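Local coordinates for B-type Cna protein (Enterococcus faecium, PDB 6FWY) that is of unknown function but, as the thioester domain of a cell-wall-anchored surface protein, probably helps the bacterium attach covalently to host targets, at residues P155-S160 / T264-D269; N28-P33 / V119-W124; H173-K178 / L273-T278. All coordinates share one frame; numbering follows the deposited sequence. Where two conformers were deposited one is given.

Contact 1. Residues P155-S160 / T264-D269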
ATOM      1  N   PRO A 155      -2.356  -3.853   2.009  1.00 38.66           N
ATOM      2  CA  PRO A 155      -1.004  -3.498   1.535  1.00 38.32           C
ATOM      3  C   PRO A 155       0.151  -4.270   2.223  1.00 39.20           C
ATOM      4  O   PRO A 155       1.310  -3.847   2.132  1.00 40.19           O
ATOM      5  CB  PRO A 155      -0.928  -1.997   1.844  1.00 37.39           C
ATOM      6  CG  PRO A 155      -1.781  -1.841   3.057  1.00 37.72           C
ATOM      7  CD  PRO A 155      -2.911  -2.814   2.906  1.00 37.80           C
ATOM      8  N   ASN A 156      -0.156  -5.371   2.895  1.00 39.52           N
ATOM      9  CA  ASN A 156       0.815  -6.176   3.612  1.00 41.27           C
ATOM     10  C   ASN A 156       2.030  -6.582   2.741  1.00 41.97           C
ATOM     11  O   ASN A 156       1.880  -6.969   1.591  1.00 41.77           O
ATOM     12  CB  ASN A 156       0.137  -7.430   4.197  1.00 42.90           C
ATOM     13  CG  ASN A 156       1.112  -8.354   4.921  1.00 44.88           C
ATOM     14  OD1 ASN A 156       1.586  -8.023   5.991  1.00 45.68           O
ATOM     15  ND2 ASN A 156       1.415  -9.515   4.328  1.00 46.14           N
ATOM     16  N   THR A 157       3.215  -6.427   3.323  1.00 41.08           N
ATOM     17  CA  THR A 157       4.463  -6.899   2.746  1.00 40.36           C
ATOM     18  C   THR A 157       4.704  -8.307   3.280  1.00 40.06           C
ATOM     19  O   THR A 157       4.776  -8.505   4.485  1.00 40.17           O
ATOM     20  CB  THR A 157       5.637  -5.957   3.116  1.00 39.45           C
ATOM     21  OG1 THR A 157       5.442  -4.699   2.464  1.00 40.53           O
ATOM     22  CG2 THR A 157       6.994  -6.530   2.667  1.00 39.03           C
ATOM     23  N   GLU A 158       4.774  -9.274   2.374  1.00 40.85           N
ATOM     24  CA  GLU A 158       5.204 -10.629   2.696  1.00 41.24           C
ATOM     25  C   GLU A 158       6.721 -10.664   2.536  1.00 40.14           C
ATOM     26  O   GLU A 158       7.257 -10.149   1.543  1.00 40.78           O
ATOM     27  CB  GLU A 158       4.582 -11.655   1.741  1.00 43.48           C
ATOM     28  CG  GLU A 158       3.059 -11.701   1.700  1.00 45.93           C
ATOM     29  CD  GLU A 158       2.518 -12.545   0.538  1.00 49.53           C
ATOM     30  OE1 GLU A 158       3.328 -12.988  -0.329  1.00 49.36           O
ATOM     31  OE2 GLU A 158       1.273 -12.802   0.475  1.00 52.34           O
ATOM     32  N   PHE A 159       7.412 -11.266   3.501  1.00 39.42           N
ATOM     33  CA  PHE A 159       8.850 -11.506   3.394  1.00 37.90           C
ATOM     34  C   PHE A 159       9.250 -12.764   4.148  1.00 37.85           C
ATOM     35  O   PHE A 159       8.878 -12.953   5.308  1.00 37.65           O
ATOM     36  CB  PHE A 159       9.639 -10.295   3.894  1.00 37.24           C
ATOM     37  CG  PHE A 159      11.121 -10.514   3.943  1.00 36.88           C
ATOM     38  CD1 PHE A 159      11.814 -11.011   2.835  1.00 36.99           C
ATOM     39  CD2 PHE A 159      11.830 -10.210   5.086  1.00 37.09           C
ATOM     40  CE1 PHE A 159      13.188 -11.211   2.874  1.00 36.67           C
ATOM     41  CE2 PHE A 159      13.196 -10.416   5.143  1.00 37.39           C
ATOM     42  CZ  PHE A 159      13.887 -10.909   4.028  1.00 36.76           C
ATOM     43  N   SER A 160      10.022 -13.620   3.481  1.00 37.40           N
ATOM     44  CA  SER A 160      10.518 -14.837   4.098  1.00 37.61           C
ATOM     45  C   SER A 160      11.904 -15.228   3.577  1.00 37.31           C
ATOM     46  O   SER A 160      12.250 -14.975   2.418  1.00 36.70           O
ATOM     47  CB  SER A 160       9.539 -15.979   3.853  1.00 39.27           C
ATOM     48  OG  SER A 160       9.449 -16.263   2.473  1.00 39.41           O
ATOM     49  N   THR A 264       6.250   4.585  -0.854  1.00 35.76           N
ATOM     50  CA  THR A 264       7.230   4.839   0.209  1.00 35.52           C
ATOM     51  C   THR A 264       8.036   3.554   0.462  1.00 35.31           C
ATOM     52  O   THR A 264       7.917   2.593  -0.299  1.00 35.41           O
ATOM     53  CB  THR A 264       6.539   5.373   1.490  1.00 35.15           C
ATOM     54  OG1 THR A 264       7.525   5.710   2.487  1.00 34.27           O
ATOM     55  CG2 THR A 264       5.503   4.328   2.056  1.00 34.10           C
ATOM     56  N   SER A 265       8.879   3.548   1.490  1.00 35.70           N
ATOM     57  CA  SER A 265       9.660   2.348   1.861  1.00 36.05           C
ATOM     58  C   SER A 265       9.081   1.689   3.105  1.00 35.77           C
ATOM     59  O   SER A 265       8.374   2.340   3.896  1.00 36.23           O
ATOM     60  CB  SER A 265      11.132   2.687   2.116  1.00 36.92           C
ATOM     61  OG  SER A 265      11.227   3.787   2.993  1.00 37.66           O
ATOM     62  N   GLU A 266       9.373   0.397   3.250  1.00 35.58           N
ATOM     63  CA  GLU A 266       9.043  -0.375   4.442  1.00 35.77           C
ATOM     64  C   GLU A 266      10.185  -1.342   4.770  1.00 35.22           C
ATOM     65  O   GLU A 266      10.735  -1.974   3.878  1.00 35.55           O
ATOM     66  CB  GLU A 266       7.734  -1.159   4.237  1.00 35.67           C
ATOM     67  CG  GLU A 266       7.327  -2.059   5.401  1.00 35.85           C
ATOM     68  CD  GLU A 266       6.052  -2.844   5.121  1.00 37.54           C
ATOM     69  OE1 GLU A 266       5.488  -2.720   4.011  1.00 37.20           O
ATOM     70  OE2 GLU A 266       5.564  -3.571   6.035  1.00 39.37           O
ATOM     71  N   THR A 267      10.518  -1.451   6.053  1.00 35.30           N
ATOM     72  CA  THR A 267      11.427  -2.493   6.550  1.00 35.79           C
ATOM     73  C   THR A 267      10.623  -3.588   7.275  1.00 35.75           C
ATOM     74  O   THR A 267       9.668  -3.291   7.979  1.00 34.46           O
ATOM     75  CB  THR A 267      12.482  -1.938   7.517  1.00 36.69           C
ATOM     76  OG1 THR A 267      11.832  -1.235   8.581  1.00 38.09           O
ATOM     77  CG2 THR A 267      13.469  -1.016   6.811  1.00 36.91           C
ATOM     78  N   LYS A 268      11.017  -4.838   7.083  1.00 35.77           N
ATOM     79  CA  LYS A 268      10.339  -5.968   7.685  1.00 36.33           C
ATOM     80  C   LYS A 268      11.256  -7.168   7.859  1.00 36.18           C
ATOM     81  O   LYS A 268      11.939  -7.561   6.920  1.00 36.77           O
ATOM     82  CB  LYS A 268       9.135  -6.383   6.838  1.00 36.67           C
ATOM     83  CG  LYS A 268       8.227  -7.415   7.524  1.00 37.28           C
ATOM     84  CD  LYS A 268       6.854  -7.446   6.869  1.00 38.21           C
ATOM     85  CE  LYS A 268       5.988  -8.517   7.485  1.00 39.31           C
ATOM     86  NZ  LYS A 268       4.569  -8.089   7.282  1.00 40.88           N
ATOM     87  N   ASP A 269      11.239  -7.748   9.057  1.00 36.82           N
ATOM     88  CA  ASP A 269      12.079  -8.891   9.411  1.00 37.50           C
ATOM     89  C   ASP A 269      11.529 -10.228   8.930  1.00 37.85           C
ATOM     90  O   ASP A 269      10.317 -10.448   8.930  1.00 37.48           O
ATOM     91  CB  ASP A 269      12.251  -8.997  10.933  1.00 39.28           C
ATOM     92  CG  ASP A 269      13.209  -7.968  11.492  1.00 39.85           C
ATOM     93  OD1 ASP A 269      13.764  -7.177  10.719  1.00 39.78           O
ATOM     94  OD2 ASP A 269      13.436  -7.963  12.723  1.00 41.74           O
TER
HETATM   95  O   HOH W   1       2.917  -2.026   3.382  1.00 34.76           O
HETATM   96  O   HOH W   2       3.349  -5.245   5.846  1.00 37.90           O
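F159 and K268 bring their CA atoms within 7.2 Å, the nearest backbone approach, as the chain leading into strand 159-169 passes strand 258-277 with end-to-end directions 46° apart. No main-chain bond joins the two segments; side chains and two waters do. K268 reaches across with its chain extended and CG anti to the backbone N (chi1 -170°), which carries NZ to T157 O at 2.8 Å, almost in line with the carbonyl bond. The NZ also lies 3.3 Å from N156 OD1. The T157 and E266 side chains lie alongside each other, pointing opposite ways, and the hydroxyl OG1 of T157 donates to E266 OE1 at 2.5 Å, coming from above the carboxylate plane. One water donates to both P155 O and E266 OE1. The second accepts from T157 N and donates to E266 OE2 and, at longer range, to N156 OD1. On the far side of K268, the F159 ring meets the strand main chain, CD2 lying 3.2 Å from K268 O and the carbonyl carbon of D269 coming up at the ring edge. K183 also donates to P155 O and T157 OG1. The buried carboxylate of E266 receives a hydroxyl and two waters, which tie the loop to the strand; with K268 NZ also near, it is probably ionised.

Contact 2. Residues N28-P33 / V119-W124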
ATOM      1  N   ASN A  28     -29.510  13.309   2.223  1.00 31.10           N
ATOM      2  CA  ASN A  28     -30.240  13.789   3.381  1.00 31.73           C
ATOM      3  C   ASN A  28     -29.287  13.910   4.561  1.00 32.44           C
ATOM      4  O   ASN A  28     -28.934  12.939   5.216  1.00 31.43           O
ATOM      5  CB  ASN A  28     -31.418  12.856   3.749  1.00 32.26           C
ATOM      6  CG  ASN A  28     -32.487  12.818   2.671  1.00 31.06           C
ATOM      7  OD1 ASN A  28     -32.775  13.823   2.030  1.00 29.90           O
ATOM      8  ND2 ASN A  28     -33.060  11.648   2.462  1.00 31.87           N
ATOM      9  N   MET A  29     -28.830  15.130   4.780  1.00 33.75           N
ATOM     10  CA  MET A  29     -27.956  15.461   5.871  1.00 34.83           C
ATOM     11  C   MET A  29     -28.828  15.887   7.023  1.00 35.21           C
ATOM     12  O   MET A  29     -29.950  16.326   6.796  1.00 35.75           O
ATOM     13  CB  MET A  29     -27.027  16.607   5.449  1.00 34.95           C
ATOM     14  CG  MET A  29     -25.929  16.133   4.509  1.00 35.13           C
ATOM     15  SD  MET A  29     -24.803  14.849   5.129  1.00 36.10           S
ATOM     16  CE  MET A  29     -23.475  15.806   5.883  1.00 35.59           C
ATOM     17  N   PRO A  30     -28.289  15.861   8.253  1.00 36.24           N
ATOM     18  CA  PRO A  30     -29.150  16.163   9.411  1.00 37.67           C
ATOM     19  C   PRO A  30     -29.982  17.449   9.423  1.00 38.97           C
ATOM     20  O   PRO A  30     -31.105  17.418   9.896  1.00 40.56           O
ATOM     21  CB  PRO A  30     -28.173  16.224  10.571  1.00 38.34           C
ATOM     22  CG  PRO A  30     -27.073  15.281  10.167  1.00 37.56           C
ATOM     23  CD  PRO A  30     -26.924  15.476   8.673  1.00 35.94           C
ATOM     24  N   ASN A  31     -29.474  18.548   8.927  1.00 38.37           N
ATOM     25  CA  ASN A  31     -30.261  19.790   8.910  1.00 39.29           C
ATOM     26  C   ASN A  31     -30.751  20.145   7.476  1.00 38.62           C
ATOM     27  O   ASN A  31     -31.301  21.219   7.255  1.00 40.03           O
ATOM     28  CB  ASN A  31     -29.457  20.930   9.520  1.00 40.45           C
ATOM     29  CG  ASN A  31     -28.975  20.617  10.913  1.00 41.74           C
ATOM     30  OD1 ASN A  31     -29.689  20.015  11.721  1.00 42.85           O
ATOM     31  ND2 ASN A  31     -27.730  21.065  11.221  1.00 41.33           N
ATOM     32  N   HIS A  32     -30.448  19.261   6.521  1.00 37.07           N
ATOM     33  CA  HIS A  32     -30.509  19.602   5.097  0.50 35.84           C
ATOM     34  C   HIS A  32     -30.921  18.415   4.202  1.00 35.00           C
ATOM     35  O   HIS A  32     -30.054  17.631   3.731  1.00 35.02           O
ATOM     36  CB  HIS A  32     -29.140  20.146   4.675  0.50 34.94           C
ATOM     37  CG  HIS A  32     -29.191  21.036   3.463  0.50 34.35           C
ATOM     38  ND1 HIS A  32     -29.675  20.631   2.235  0.50 33.62           N
ATOM     39  CD2 HIS A  32     -28.723  22.288   3.285  0.50 34.62           C
ATOM     40  CE1 HIS A  32     -29.527  21.611   1.362  0.50 33.65           C
ATOM     41  NE2 HIS A  32     -28.979  22.638   1.984  0.50 34.33           N
ATOM     42  N   PRO A  33     -32.230  18.296   3.918  1.00 34.81           N
ATOM     43  CA  PRO A  33     -32.660  17.270   2.988  1.00 34.13           C
ATOM     44  C   PRO A  33     -32.141  17.518   1.567  1.00 32.72           C
ATOM     45  O   PRO A  33     -32.048  18.664   1.149  1.00 31.95           O
ATOM     46  CB  PRO A  33     -34.206  17.336   3.038  1.00 35.37           C
ATOM     47  CG  PRO A  33     -34.536  18.235   4.175  1.00 36.44           C
ATOM     48  CD  PRO A  33     -33.355  19.117   4.387  1.00 35.81           C
ATOM     49  N   VAL A 119     -24.972   5.164   4.136  1.00 33.99           N
ATOM     50  CA  VAL A 119     -25.568   4.769   2.858  1.00 34.54           C
ATOM     51  C   VAL A 119     -27.084   5.045   2.843  1.00 35.33           C
ATOM     52  O   VAL A 119     -27.622   5.457   1.815  1.00 35.82           O
ATOM     53  CB  VAL A 119     -25.244   3.285   2.517  1.00 35.38           C
ATOM     54  CG1 VAL A 119     -26.073   2.758   1.346  1.00 35.78           C
ATOM     55  CG2 VAL A 119     -23.742   3.102   2.223  1.00 35.21           C
ATOM     56  N   SER A 120     -27.758   4.866   3.975  1.00 35.45           N
ATOM     57  CA  SER A 120     -29.185   5.144   4.065  1.00 36.21           C
ATOM     58  C   SER A 120     -29.550   6.626   3.877  1.00 35.76           C
ATOM     59  O   SER A 120     -30.709   6.945   3.613  1.00 35.09           O
ATOM     60  CB  SER A 120     -29.752   4.644   5.409  1.00 36.99           C
ATOM     61  OG  SER A 120     -29.076   5.249   6.497  1.00 37.14           O
ATOM     62  N   GLN A 121     -28.576   7.531   4.058  1.00 34.75           N
ATOM     63  CA  GLN A 121     -28.789   8.954   3.758  1.00 34.47           C
ATOM     64  C   GLN A 121     -28.674   9.316   2.260  1.00 33.61           C
ATOM     65  O   GLN A 121     -29.105  10.390   1.856  1.00 33.12           O
ATOM     66  CB  GLN A 121     -27.834   9.825   4.566  1.00 34.34           C
ATOM     67  CG  GLN A 121     -27.991   9.751   6.078  1.00 34.78           C
ATOM     68  CD  GLN A 121     -26.807  10.404   6.788  1.00 34.40           C
ATOM     69  OE1 GLN A 121     -25.981   9.706   7.370  1.00 33.86           O
ATOM     70  NE2 GLN A 121     -26.697  11.740   6.697  1.00 33.56           N
ATOM     71  N   ILE A 122     -28.108   8.440   1.439  1.00 33.39           N
ATOM     72  CA  ILE A 122     -27.921   8.757   0.021  1.00 33.14           C
ATOM     73  C   ILE A 122     -29.252   8.777  -0.724  1.00 32.61           C
ATOM     74  O   ILE A 122     -29.977   7.813  -0.675  1.00 34.37           O
ATOM     75  CB  ILE A 122     -26.923   7.797  -0.663  1.00 33.07           C
ATOM     76  CG1 ILE A 122     -25.540   7.901  -0.002  1.00 33.10           C
ATOM     77  CG2 ILE A 122     -26.784   8.151  -2.146  1.00 32.91           C
ATOM     78  CD1 ILE A 122     -24.545   6.833  -0.421  1.00 32.64           C
ATOM     79  N   VAL A 123     -29.539   9.887  -1.399  1.00 32.30           N
ATOM     80  CA  VAL A 123     -30.675  10.028  -2.323  1.00 33.29           C
ATOM     81  C   VAL A 123     -30.193   9.754  -3.756  1.00 33.53           C
ATOM     82  O   VAL A 123     -29.382  10.511  -4.302  1.00 34.25           O
ATOM     83  CB  VAL A 123     -31.342  11.439  -2.210  1.00 33.37           C
ATOM     84  CG1 VAL A 123     -32.501  11.598  -3.182  1.00 33.76           C
ATOM     85  CG2 VAL A 123     -31.842  11.669  -0.796  1.00 33.18           C
ATOM     86  N   TRP A 124     -30.706   8.693  -4.367  1.00 33.64           N
ATOM     87  CA  TRP A 124     -30.194   8.191  -5.649  1.00 34.36           C
ATOM     88  C   TRP A 124     -30.860   8.877  -6.823  1.00 34.93           C
ATOM     89  O   TRP A 124     -31.494   8.234  -7.658  1.00 36.77           O
ATOM     90  CB  TRP A 124     -30.340   6.670  -5.727  1.00 34.97           C
ATOM     91  CG  TRP A 124     -29.499   5.996  -4.700  1.00 35.32           C
ATOM     92  CD1 TRP A 124     -29.917   5.492  -3.495  1.00 35.47           C
ATOM     93  CD2 TRP A 124     -28.074   5.805  -4.747  1.00 35.03           C
ATOM     94  NE1 TRP A 124     -28.843   4.977  -2.811  1.00 35.95           N
ATOM     95  CE2 TRP A 124     -27.702   5.162  -3.548  1.00 34.91           C
ATOM     96  CE3 TRP A 124     -27.084   6.111  -5.694  1.00 34.73           C
ATOM     97  CZ2 TRP A 124     -26.386   4.808  -3.268  1.00 34.69           C
ATOM     98  CZ3 TRP A 124     -25.767   5.773  -5.414  1.00 34.57           C
ATOM     99  CH2 TRP A 124     -25.425   5.123  -4.207  1.00 34.29           C
TER
HETATM  100  O   HOH W   3     -32.380   9.350   4.311  1.00 33.75           O
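N28 and Q121 meet through two hydrogen bonds, one purely main-chain and one borrowed from a side chain. N28 N donates to Q121 O at 3.0 Å. In return N28 O is filled by the Q121 side-chain amide, its NE2 2.9 Å away with a nearly straight N-H...O angle of 168°. The carbonyl oxygen lies in the plane of that amide, while the donor sits somewhat tilted from the carbonyl plane. With CG beside its own backbone N (chi1 -63°) and the chain extended beyond it, Q121 lays its CB and CG along N28 O before the amide arrives. The other end of the same amide, OE1, accepts from K118 N, so both sides of the group are used and its flip is fixed. N28 is equally well served: OD1 accepts from N34 N, and ND2 donates to a water, 3.0 Å off, that in turn donates to S120 O. V123 CG2 sits over one side of the N28 amide plane, nearest ND2 at 3.5 Å. The M29 and Q121 side chains cross at about a right angle, SD 4.0 Å from NE2. Beyond N28 the chain closes a type I turn, with M29 N to H32 O and H32 N to M29 O both 3.0 Å. This tight two-residue beta hairpin joins strands 26-29 and 32-44, and 26-29 pairs on its other edge, antiparallel, with the short strand 122-123.

Contact 3. Residues H173-K178 / L273-T278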
ATOM      1  N   HIS A 173      31.190 -26.231   4.856  1.00 42.60           N
ATOM      2  CA  HIS A 173      29.798 -26.588   5.074  1.00 42.14           C
ATOM      3  C   HIS A 173      28.991 -25.476   4.419  1.00 41.98           C
ATOM      4  O   HIS A 173      29.249 -24.309   4.696  1.00 41.60           O
ATOM      5  CB  HIS A 173      29.428 -26.630   6.567  1.00 42.30           C
ATOM      6  CG  HIS A 173      30.234 -27.591   7.389  1.00 42.03           C
ATOM      7  ND1 HIS A 173      30.156 -28.959   7.229  1.00 42.83           N
ATOM      8  CD2 HIS A 173      31.094 -27.377   8.417  1.00 41.77           C
ATOM      9  CE1 HIS A 173      30.947 -29.545   8.110  1.00 42.76           C
ATOM     10  NE2 HIS A 173      31.523 -28.607   8.845  1.00 42.40           N
ATOM     11  N   THR A 174      28.032 -25.828   3.557  1.00 42.36           N
ATOM     12  CA  THR A 174      27.214 -24.837   2.829  1.00 42.13           C
ATOM     13  C   THR A 174      25.729 -24.914   3.245  1.00 42.10           C
ATOM     14  O   THR A 174      25.197 -25.996   3.490  1.00 42.45           O
ATOM     15  CB  THR A 174      27.338 -24.954   1.287  1.00 42.99           C
ATOM     16  OG1 THR A 174      26.558 -26.041   0.803  1.00 43.97           O
ATOM     17  CG2 THR A 174      28.790 -25.137   0.855  1.00 43.62           C
ATOM     18  N   PHE A 175      25.081 -23.756   3.322  1.00 41.37           N
ATOM     19  CA  PHE A 175      23.669 -23.651   3.682  1.00 41.63           C
ATOM     20  C   PHE A 175      23.001 -22.686   2.705  1.00 41.63           C
ATOM     21  O   PHE A 175      23.311 -21.495   2.690  1.00 39.78           O
ATOM     22  CB  PHE A 175      23.514 -23.137   5.120  1.00 40.91           C
ATOM     23  CG  PHE A 175      24.228 -23.975   6.136  1.00 41.01           C
ATOM     24  CD1 PHE A 175      23.599 -25.076   6.712  1.00 41.77           C
ATOM     25  CD2 PHE A 175      25.541 -23.684   6.492  1.00 40.40           C
ATOM     26  CE1 PHE A 175      24.267 -25.863   7.640  1.00 42.30           C
ATOM     27  CE2 PHE A 175      26.219 -24.459   7.418  1.00 40.68           C
ATOM     28  CZ  PHE A 175      25.596 -25.551   7.998  1.00 41.81           C
ATOM     29  N   THR A 176      22.104 -23.200   1.874  1.00 43.00           N
ATOM     30  CA  THR A 176      21.392 -22.386   0.892  1.00 43.25           C
ATOM     31  C   THR A 176      20.001 -22.025   1.412  1.00 43.26           C
ATOM     32  O   THR A 176      19.336 -22.839   2.032  1.00 44.26           O
ATOM     33  CB  THR A 176      21.331 -23.095  -0.474  1.00 44.86           C
ATOM     34  OG1 THR A 176      22.668 -23.400  -0.881  1.00 44.44           O
ATOM     35  CG2 THR A 176      20.660 -22.218  -1.545  1.00 45.08           C
ATOM     36  N   TYR A 177      19.584 -20.786   1.155  1.00 42.66           N
ATOM     37  CA  TYR A 177      18.291 -20.239   1.585  1.00 42.12           C
ATOM     38  C   TYR A 177      17.591 -19.559   0.408  1.00 42.70           C
ATOM     39  O   TYR A 177      18.251 -18.981  -0.436  1.00 42.54           O
ATOM     40  CB  TYR A 177      18.490 -19.219   2.713  1.00 40.60           C
ATOM     41  CG  TYR A 177      19.131 -19.787   3.945  1.00 40.54           C
ATOM     42  CD1 TYR A 177      20.528 -19.880   4.037  1.00 39.63           C
ATOM     43  CD2 TYR A 177      18.366 -20.243   5.020  1.00 40.50           C
ATOM     44  CE1 TYR A 177      21.137 -20.399   5.162  1.00 39.61           C
ATOM     45  CE2 TYR A 177      18.968 -20.776   6.156  1.00 40.98           C
ATOM     46  CZ  TYR A 177      20.358 -20.854   6.222  1.00 40.21           C
ATOM     47  OH  TYR A 177      20.989 -21.372   7.330  1.00 40.58           O
ATOM     48  N   LYS A 178      16.270 -19.674   0.333  1.00 43.18           N
ATOM     49  CA  LYS A 178      15.439 -18.926  -0.633  1.00 43.69           C
ATOM     50  C   LYS A 178      14.797 -17.694   0.010  1.00 42.22           C
ATOM     51  O   LYS A 178      14.219 -17.803   1.083  1.00 41.95           O
ATOM     52  CB  LYS A 178      14.338 -19.827  -1.212  1.00 45.28           C
ATOM     53  CG  LYS A 178      14.909 -20.805  -2.218  1.00 47.16           C
ATOM     54  CD  LYS A 178      13.975 -21.911  -2.623  1.00 49.48           C
ATOM     55  CE  LYS A 178      14.749 -22.801  -3.573  1.00 51.03           C
ATOM     56  NZ  LYS A 178      14.060 -24.089  -3.882  1.00 53.73           N
ATOM     57  N   LEU A 273      16.645 -17.847  11.687  1.00 42.76           N
ATOM     58  CA  LEU A 273      17.135 -19.090  11.072  1.00 43.16           C
ATOM     59  C   LEU A 273      18.408 -19.542  11.741  1.00 42.90           C
ATOM     60  O   LEU A 273      19.169 -18.708  12.206  1.00 42.64           O
ATOM     61  CB  LEU A 273      17.411 -18.838   9.592  1.00 42.38           C
ATOM     62  CG  LEU A 273      16.152 -18.452   8.811  1.00 42.49           C
ATOM     63  CD1 LEU A 273      16.348 -17.169   8.035  1.00 41.59           C
ATOM     64  CD2 LEU A 273      15.760 -19.602   7.901  1.00 43.47           C
ATOM     65  N   SER A 274      18.625 -20.851  11.801  1.00 44.06           N
ATOM     66  CA  SER A 274      19.882 -21.446  12.286  1.00 44.03           C
ATOM     67  C   SER A 274      20.520 -22.361  11.251  1.00 43.58           C
ATOM     68  O   SER A 274      19.827 -23.136  10.607  1.00 44.08           O
ATOM     69  CB  SER A 274      19.662 -22.273  13.567  1.00 45.85           C
ATOM     70  OG  SER A 274      19.212 -21.451  14.617  1.00 47.55           O
ATOM     71  N   ALA A 275      21.837 -22.249  11.108  1.00 42.86           N
ATOM     72  CA  ALA A 275      22.653 -23.202  10.368  1.00 42.69           C
ATOM     73  C   ALA A 275      23.409 -24.006  11.415  1.00 43.26           C
ATOM     74  O   ALA A 275      23.953 -23.433  12.356  1.00 42.64           O
ATOM     75  CB  ALA A 275      23.642 -22.474   9.446  1.00 42.19           C
ATOM     76  N   LYS A 276      23.452 -25.322  11.248  1.00 44.04           N
ATOM     77  CA  LYS A 276      24.146 -26.210  12.179  1.00 44.45           C
ATOM     78  C   LYS A 276      25.131 -27.084  11.401  1.00 44.34           C
ATOM     79  O   LYS A 276      24.821 -27.526  10.310  1.00 44.64           O
ATOM     80  CB  LYS A 276      23.117 -27.049  12.932  1.00 46.17           C
ATOM     81  CG  LYS A 276      23.699 -28.074  13.897  1.00 47.68           C
ATOM     82  CD  LYS A 276      22.636 -28.626  14.855  1.00 49.54           C
ATOM     83  CE  LYS A 276      22.803 -30.111  15.197  1.00 51.08           C
ATOM     84  NZ  LYS A 276      24.139 -30.493  15.750  1.00 51.42           N
ATOM     85  N   TRP A 277      26.316 -27.334  11.975  1.00 44.15           N
ATOM     86  CA  TRP A 277      27.339 -28.191  11.364  1.00 43.87           C
ATOM     87  C   TRP A 277      28.111 -28.976  12.422  1.00 45.04           C
ATOM     88  O   TRP A 277      28.196 -28.569  13.584  1.00 44.84           O
ATOM     89  CB  TRP A 277      28.321 -27.345  10.538  1.00 42.71           C
ATOM     90  CG  TRP A 277      29.056 -26.373  11.388  1.00 42.44           C
ATOM     91  CD1 TRP A 277      30.256 -26.577  12.028  1.00 42.71           C
ATOM     92  CD2 TRP A 277      28.619 -25.064  11.763  1.00 42.05           C
ATOM     93  NE1 TRP A 277      30.593 -25.469  12.762  1.00 42.93           N
ATOM     94  CE2 TRP A 277      29.607 -24.523  12.622  1.00 42.08           C
ATOM     95  CE3 TRP A 277      27.484 -24.289  11.456  1.00 41.91           C
ATOM     96  CZ2 TRP A 277      29.504 -23.239  13.167  1.00 41.92           C
ATOM     97  CZ3 TRP A 277      27.380 -23.012  12.000  1.00 41.43           C
ATOM     98  CH2 TRP A 277      28.389 -22.499  12.841  1.00 42.16           C
ATOM     99  N   THR A 278      28.711 -30.086  11.995  1.00 45.84           N
ATOM    100  CA  THR A 278      29.571 -30.891  12.860  1.00 46.80           C
ATOM    101  C   THR A 278      30.946 -31.024  12.208  1.00 46.31           C
ATOM    102  O   THR A 278      31.048 -31.338  11.028  1.00 45.74           O
ATOM    103  CB  THR A 278      28.942 -32.272  13.159  1.00 48.49           C
ATOM    104  OG1 THR A 278      28.672 -32.967  11.943  1.00 49.42           O
ATOM    105  CG2 THR A 278      27.641 -32.107  13.898  1.00 49.22           C
TER
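F175 lays its ring flat beneath the methyl of A275: CB stands 3.5 Å from the ring centroid and only 5° off the normal, a CH-pi contact centred on the face. The same ring points its far edge at strand 258-277, where CZ comes within 3.1 Å of K276 O near the ring plane, and W277 CB also lies at that edge. H173 forms a second CH-pi contact. Its imidazole receives W277 CB over one face, 3.7 Å from the centroid but shifted toward the rim, with CD2 the nearest ring atom. The indole does not continue over the imidazole: with CG set between the backbone N and the carbonyl carbon (chi1 62°), W277 swings away, and its five-membered ring ends near parallel to the H173 ring but slid aside, centroids 5.1 Å apart with little overlap. H173 ND1 is bonded to D168 and W277 NE1 to P229 O, both outside the contact. At the other end Y177 and L273 lie side by side, pointing opposite ways, Y177 CE2 touching L273 CD2 at 3.8 Å. The phenol oxygen of Y177 comes up beside A275, OH to CB 3.6 Å. F235 meets the Y177 ring edge-to-face, and F220 lies against it as well. The strands run antiparallel at 156°, their axes 8.3 Å apart at closest, yet no hydrogen bond links them: they belong to two facing sheets, as in a beta sandwich. Alternate residues of each strand turn inward, and cohesion across the gap therefore rests on dispersion and CH-pi contacts among aromatic rings, methyls and methylenes.

How the contacts relate
Contact 2 comes first along the chain and closes before the other two open; those alternate, in the order 155-160, 173-178, 264-269 and 273-278. Contacts 1 and 3 share the long strand 258-277, with centres 24 Å apart, and their partners lie on or lead into 159-169 and 172-181, neighbouring strands of the five-stranded sheet. Contact 2 sits at the other end of the elongated molecule, 41 Å from contact 1 and 64 Å from contact 3 between centres, opposite contact 3 across the chain's centre. All three reach the same large antiparallel sheet, which therefore spans the helix-bearing thioester part and the beta sandwich, linking them through strands rather than a simple flexible tether.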